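PDB 3NJ2: DUF269-containing protein from Cyanothece sp. ATCC 51142, which is of unknown molecular function but belongs to the DUF269 family and is associated with nitrogen fixation in this cyanobacterium. Local coordinates for residues 107-112 / 123-128; 129-134 / 163-168. One frame throughout, in Å; residues are numbered along the deposited sequence.

Interaction 1 of 2, residues 107-112 / 123-128; sequences LCQVVV and LVWGGK
W125 O accepts two hydrogen bonds, one from Q109 N and one from a water. Q109 N donates to W125 O at 2.9 Å, nearly straight at 169°. The water also donates to Q109 OE1, joining the glutamine amide to the backbone of the opposite strand. The return bond runs from W125 N to Q109 O at 3.0 Å, its donor tilted 22° from the carbonyl plane. The indole lies against Q109. Q109 CB sits over one face of the six-membered ring, 3.9 Å from its centroid, a CH-pi contact. W125 CG stands between its backbone N and carbonyl carbon (chi1 72°), which lays the ring back over the neighbouring strand. V111 CG2 meets the ring at its edge, 3.8 Å from W125 CZ3. Strands 109-114 and 120-126 form an antiparallel beta hairpin, and Q109 with W125 and V111 with L123 are its hydrogen-bonded pairs here. L123 N reaches V111 O at 2.8 Å. Between these two pairs, V110 and V124 form a non-hydrogen-bonded pair, their side chains side by side on the other face, with V110 CG2 4.0 Å from V124 CG2. Helix 83-104 covers that face through A97. The sheet face that carries Q109, V111, L123 and W125 meets the second subunit, where the rings of W125 and W121 of that subunit are edge-to-face. Near the strand end a second water bridges L107 O and G127 N.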
loop_
_atom_site.group_PDB
_atom_site.type_symbol
_atom_site.label_atom_id
_atom_site.label_comp_id
_atom_site.label_asym_id
_atom_site.label_seq_id
_atom_site.Cartn_x
_atom_site.Cartn_y
_atom_site.Cartn_z
ATOM N N LEU B 107 -5.370 -4.088 -16.302
ATOM C CA LEU B 107 -4.129 -4.498 -15.646
ATOM C C LEU B 107 -4.203 -4.020 -14.187
ATOM O O LEU B 107 -4.486 -2.826 -13.969
ATOM C CB LEU B 107 -2.917 -3.818 -16.350
ATOM C CG LEU B 107 -2.759 -4.366 -17.808
ATOM C CD1 LEU B 107 -1.759 -3.494 -18.572
ATOM C CD2 LEU B 107 -2.383 -5.834 -17.967
ATOM N N CYS B 108 -3.983 -4.921 -13.206
ATOM C CA CYS B 108 -4.170 -4.590 -11.836
ATOM C C CYS B 108 -2.822 -4.798 -11.071
ATOM O O CYS B 108 -2.046 -5.727 -11.403
ATOM C CB CYS B 108 -5.321 -5.490 -11.239
ATOM S SG CYS B 108 -6.943 -4.988 -11.685
ATOM N N GLN B 109 -2.570 -3.949 -10.094
ATOM C CA GLN B 109 -1.406 -4.087 -9.177
ATOM C C GLN B 109 -1.900 -4.230 -7.737
ATOM O O GLN B 109 -3.081 -3.926 -7.456
ATOM C CB GLN B 109 -0.519 -2.911 -9.337
ATOM C CG GLN B 109 0.047 -3.074 -10.815
ATOM C CD GLN B 109 0.935 -1.946 -11.151
ATOM O OE1 GLN B 109 0.483 -0.795 -11.267
ATOM N NE2 GLN B 109 2.215 -2.247 -11.323
ATOM N N VAL B 110 -1.050 -4.872 -6.957
ATOM C CA VAL B 110 -1.421 -5.224 -5.593
ATOM C C VAL B 110 -0.382 -4.714 -4.615
ATOM O O VAL B 110 0.880 -4.898 -4.828
ATOM C CB VAL B 110 -1.562 -6.762 -5.453
ATOM C CG1 VAL B 110 -1.935 -7.131 -4.009
ATOM C CG2 VAL B 110 -2.617 -7.354 -6.419
ATOM N N VAL B 111 -0.834 -4.100 -3.495
ATOM C CA VAL B 111 0.008 -3.860 -2.334
ATOM C C VAL B 111 -0.683 -4.321 -1.064
ATOM O O VAL B 111 -1.879 -4.081 -0.856
ATOM C CB VAL B 111 0.268 -2.314 -2.258
ATOM C CG1 VAL B 111 0.599 -1.763 -0.812
ATOM C CG2 VAL B 111 1.285 -1.955 -3.267
ATOM N N VAL B 112 0.086 -4.950 -0.223
ATOM C CA VAL B 112 -0.316 -5.316 1.150
ATOM C C VAL B 112 0.615 -4.578 2.131
ATOM O O VAL B 112 1.859 -4.787 2.129
ATOM C CB VAL B 112 -0.382 -6.848 1.393
ATOM C CG1 VAL B 112 -0.612 -7.155 2.875
ATOM C CG2 VAL B 112 -1.412 -7.539 0.453
ATOM N N LEU B 123 -4.609 -3.436 -1.028
ATOM C CA LEU B 123 -5.045 -2.516 -2.066
ATOM C C LEU B 123 -4.855 -3.185 -3.430
ATOM O O LEU B 123 -3.779 -3.684 -3.714
ATOM C CB LEU B 123 -4.259 -1.211 -2.070
ATOM C CG LEU B 123 -4.339 -0.623 -0.644
ATOM C CD1 LEU B 123 -3.428 0.593 -0.631
ATOM C CD2 LEU B 123 -5.821 -0.303 -0.295
ATOM N N VAL B 124 -5.877 -3.177 -4.265
ATOM C CA VAL B 124 -5.720 -3.605 -5.693
ATOM C C VAL B 124 -6.214 -2.475 -6.526
ATOM O O VAL B 124 -7.337 -2.005 -6.321
ATOM C CB VAL B 124 -6.456 -4.860 -5.928
ATOM C CG1 VAL B 124 -6.286 -5.373 -7.460
ATOM C CG2 VAL B 124 -6.045 -6.022 -4.897
ATOM N N TRP B 125 -5.404 -2.022 -7.470
ATOM C CA TRP B 125 -5.860 -0.928 -8.337
ATOM C C TRP B 125 -5.486 -1.170 -9.768
ATOM O O TRP B 125 -4.507 -1.839 -10.020
ATOM C CB TRP B 125 -5.379 0.448 -7.927
ATOM C CG TRP B 125 -3.980 0.754 -8.136
ATOM C CD1 TRP B 125 -3.433 1.577 -9.118
ATOM C CD2 TRP B 125 -2.852 0.192 -7.407
ATOM N NE1 TRP B 125 -2.045 1.565 -9.025
ATOM C CE2 TRP B 125 -1.671 0.786 -7.963
ATOM C CE3 TRP B 125 -2.712 -0.660 -6.285
ATOM C CZ2 TRP B 125 -0.378 0.506 -7.475
ATOM C CZ3 TRP B 125 -1.403 -0.968 -5.834
ATOM C CH2 TRP B 125 -0.255 -0.375 -6.440
ATOM N N GLY B 126 -6.299 -0.562 -10.639
ATOM C CA GLY B 126 -6.051 -0.656 -12.107
ATOM C C GLY B 126 -6.374 0.733 -12.640
ATOM O O GLY B 126 -7.373 1.281 -12.261
ATOM N N GLY B 127 -5.504 1.298 -13.496
ATOM C CA GLY B 127 -5.734 2.710 -13.912
ATOM C C GLY B 127 -5.682 3.533 -12.627
ATOM O O GLY B 127 -4.720 3.432 -11.924
ATOM N N LYS B 128 -6.691 4.372 -12.382
ATOM C CA LYS B 128 -6.741 5.073 -11.077
ATOM C C LYS B 128 -7.962 4.631 -10.329
ATOM O O LYS B 128 -8.502 5.330 -9.484
ATOM C CB LYS B 128 -6.703 6.613 -11.292
ATOM C CG LYS B 128 -5.398 7.080 -11.963
ATOM C CD LYS B 128 -5.210 8.572 -12.048
ATOM C CE LYS B 128 -3.858 8.823 -12.683
ATOM N NZ LYS B 128 -3.622 10.279 -12.821
HETATM O O HOH W 1 -3.562 -0.351 -14.748
HETATM O O HOH W 2 -2.262 -0.687 -11.576
#

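Interaction 2 of 2, residues 129-134 / 163-168; sequences LMVVSR and ELVNKF
L129 points toward the helix end and sends one methyl to F168, the other to the backbone of the last turn, at L164 and V165. With CG anti to the backbone N (chi1 -179°), both methyls reach the helix end. L129 CD1 lies 3.9 Å from F168 CB and equally close to the ring atom CD2. The two side chains cross at about a right angle, and the methyl comes to the ring obliquely. K167 CG lies over the centre of one face of the F168 ring, with L164 CD2 in plane at its edge. L129 CD2 lies 3.8 Å from V165 CA. V131 CG1 touches V165 CG2 at 3.7 Å, and the two valines are set at a slant to each other. L164 reaches back the other way, its CD1 3.6 Å from M130 O and 3.7 Å from V131 O. V131 and V132 sit opposite the single V124 of strand 120-126, a classic beta bulge. The contact packs this bulged part of strand 129-136 against the C-terminal end of helix 147-167. I100 of helix 83-104 also touches V131. V171 of the second subunit packs on both L129 and F168, so the contact is part of the interface between the two subunits. With no hydrogen bond across it, the contact rests on van der Waals packing, mostly of aliphatic groups, with one leucine methyl against two carbonyl oxygens.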
loop_
_atom_site.group_PDB
_atom_site.type_symbol
_atom_site.label_atom_id
_atom_site.label_comp_id
_atom_site.label_asym_id
_atom_site.label_seq_id
_atom_site.Cartn_x
_atom_site.Cartn_y
_atom_site.Cartn_z
ATOM N N LEU B 129 -8.404 3.409 -10.563
ATOM C CA LEU B 129 -9.582 2.864 -9.907
ATOM C C LEU B 129 -9.141 1.885 -8.802
ATOM O O LEU B 129 -8.411 0.899 -9.108
ATOM C CB LEU B 129 -10.404 2.096 -10.912
ATOM C CG LEU B 129 -11.672 1.519 -10.296
ATOM C CD1 LEU B 129 -12.811 2.513 -9.726
ATOM C CD2 LEU B 129 -12.163 0.639 -11.433
ATOM N N MET B 130 -9.562 2.131 -7.561
ATOM C CA MET B 130 -9.396 1.132 -6.497
ATOM C C MET B 130 -10.407 0.032 -6.569
ATOM O O MET B 130 -11.651 0.214 -6.220
ATOM C CB MET B 130 -9.568 1.827 -5.148
ATOM C CG MET B 130 -8.762 2.983 -4.929
ATOM S SD MET B 130 -7.024 2.640 -4.935
ATOM C CE MET B 130 -6.918 0.897 -3.986
ATOM N N VAL B 131 -9.972 -1.139 -7.053
ATOM C CA VAL B 131 -10.890 -2.290 -7.170
ATOM C C VAL B 131 -10.980 -3.170 -5.925
ATOM O O VAL B 131 -11.991 -3.890 -5.803
ATOM C CB VAL B 131 -10.623 -3.146 -8.480
ATOM C CG1 VAL B 131 -10.932 -2.310 -9.744
ATOM C CG2 VAL B 131 -9.165 -3.760 -8.520
ATOM N N VAL B 132 -9.959 -3.124 -5.034
ATOM C CA VAL B 132 -10.103 -3.749 -3.682
ATOM C C VAL B 132 -9.454 -2.743 -2.791
ATOM O O VAL B 132 -8.376 -2.254 -3.109
ATOM C CB VAL B 132 -9.327 -5.045 -3.551
ATOM C CG1 VAL B 132 -9.361 -5.526 -2.056
ATOM C CG2 VAL B 132 -9.909 -6.071 -4.469
ATOM N N SER B 133 -10.117 -2.386 -1.676
ATOM C CA SER B 133 -9.452 -1.481 -0.698
ATOM C C SER B 133 -9.896 -1.950 0.682
ATOM O O SER B 133 -10.840 -1.350 1.290
ATOM C CB SER B 133 -9.668 0.012 -0.944
ATOM O OG SER B 133 -11.022 0.231 -1.283
ATOM N N ARG B 134 -9.200 -2.987 1.175
ATOM C CA ARG B 134 -9.592 -3.786 2.340
ATOM C C ARG B 134 -8.734 -3.493 3.579
ATOM O O ARG B 134 -7.521 -3.644 3.580
ATOM C CB ARG B 134 -9.496 -5.262 1.995
ATOM C CG ARG B 134 -10.091 -6.117 3.025
ATOM C CD ARG B 134 -10.598 -7.373 2.338
ATOM N NE ARG B 134 -11.115 -8.287 3.343
ATOM C CZ ARG B 134 -12.398 -8.392 3.674
ATOM N NH1 ARG B 134 -13.336 -7.656 3.071
ATOM N NH2 ARG B 134 -12.740 -9.286 4.596
ATOM N N GLU B 163 -17.270 -5.740 -10.768
ATOM C CA GLU B 163 -18.438 -4.807 -10.845
ATOM C C GLU B 163 -17.948 -3.370 -10.857
ATOM O O GLU B 163 -18.439 -2.514 -11.634
ATOM C CB GLU B 163 -19.382 -5.044 -9.721
ATOM C CG GLU B 163 -20.265 -6.307 -9.776
ATOM C CD GLU B 163 -21.006 -6.516 -8.433
ATOM O OE1 GLU B 163 -20.881 -5.656 -7.473
ATOM O OE2 GLU B 163 -21.715 -7.556 -8.325
ATOM N N LEU B 164 -16.891 -3.082 -10.093
ATOM C CA LEU B 164 -16.364 -1.723 -10.092
ATOM C C LEU B 164 -15.760 -1.309 -11.405
ATOM O O LEU B 164 -16.040 -0.219 -11.857
ATOM C CB LEU B 164 -15.341 -1.539 -8.931
ATOM C CG LEU B 164 -15.915 -1.424 -7.545
ATOM C CD1 LEU B 164 -14.773 -1.552 -6.495
ATOM C CD2 LEU B 164 -16.676 -0.151 -7.392
ATOM N N VAL B 165 -14.960 -2.174 -12.026
ATOM C CA VAL B 165 -14.385 -1.855 -13.332
ATOM C C VAL B 165 -15.537 -1.636 -14.359
ATOM O O VAL B 165 -15.475 -0.674 -15.137
ATOM C CB VAL B 165 -13.509 -2.987 -13.877
ATOM C CG1 VAL B 165 -12.882 -2.624 -15.271
ATOM C CG2 VAL B 165 -12.422 -3.336 -12.915
ATOM N N ASN B 166 -16.588 -2.469 -14.295
ATOM C CA ASN B 166 -17.708 -2.342 -15.244
ATOM C C ASN B 166 -18.429 -1.030 -14.992
ATOM O O ASN B 166 -18.967 -0.412 -15.916
ATOM C CB ASN B 166 -18.673 -3.468 -15.038
ATOM C CG ASN B 166 -18.181 -4.742 -15.624
ATOM O OD1 ASN B 166 -17.414 -4.713 -16.590
ATOM N ND2 ASN B 166 -18.710 -5.860 -15.131
ATOM N N LYS B 167 -18.445 -0.581 -13.745
ATOM C CA LYS B 167 -19.201 0.647 -13.412
ATOM C C LYS B 167 -18.390 1.918 -13.753
ATOM O O LYS B 167 -19.037 2.948 -14.174
ATOM C CB LYS B 167 -19.609 0.567 -11.941
ATOM C CG LYS B 167 -20.486 1.662 -11.448
ATOM C CD LYS B 167 -21.138 1.156 -10.180
ATOM C CE LYS B 167 -21.808 2.289 -9.424
ATOM N NZ LYS B 167 -22.553 1.787 -8.235
ATOM N N PHE B 168 -17.041 1.892 -13.755
ATOM C CA PHE B 168 -16.155 3.088 -13.765
ATOM C C PHE B 168 -15.077 2.966 -14.805
ATOM O O PHE B 168 -13.891 3.092 -14.526
ATOM C CB PHE B 168 -15.582 3.328 -12.321
ATOM C CG PHE B 168 -16.605 3.631 -11.300
ATOM C CD1 PHE B 168 -17.449 4.747 -11.430
ATOM C CD2 PHE B 168 -16.710 2.861 -10.150
ATOM C CE1 PHE B 168 -18.420 5.041 -10.438
ATOM C CE2 PHE B 168 -17.654 3.177 -9.166
ATOM C CZ PHE B 168 -18.519 4.282 -9.327
#

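In the fold
From the N terminus the chain runs through several helices, and helix 83-104 leads into strand 109-114. Interaction 1 closes a ten-residue loop that holds the hairpin turn and the rest of both strands. The chain then turns directly into strand 129-136, where interaction 2 opens. Its much longer loop includes most of helix 147-167 and closes at the C-terminal end of that helix. The two contacts follow in series, neither nested nor crossed. They meet in the three-stranded antiparallel sheet, whose middle strand belongs to interaction 1 and whose third strand belongs to interaction 2. Together they join the hairpin 109-126, strand 129-136 and helix 147-167, and both touch the second subunit.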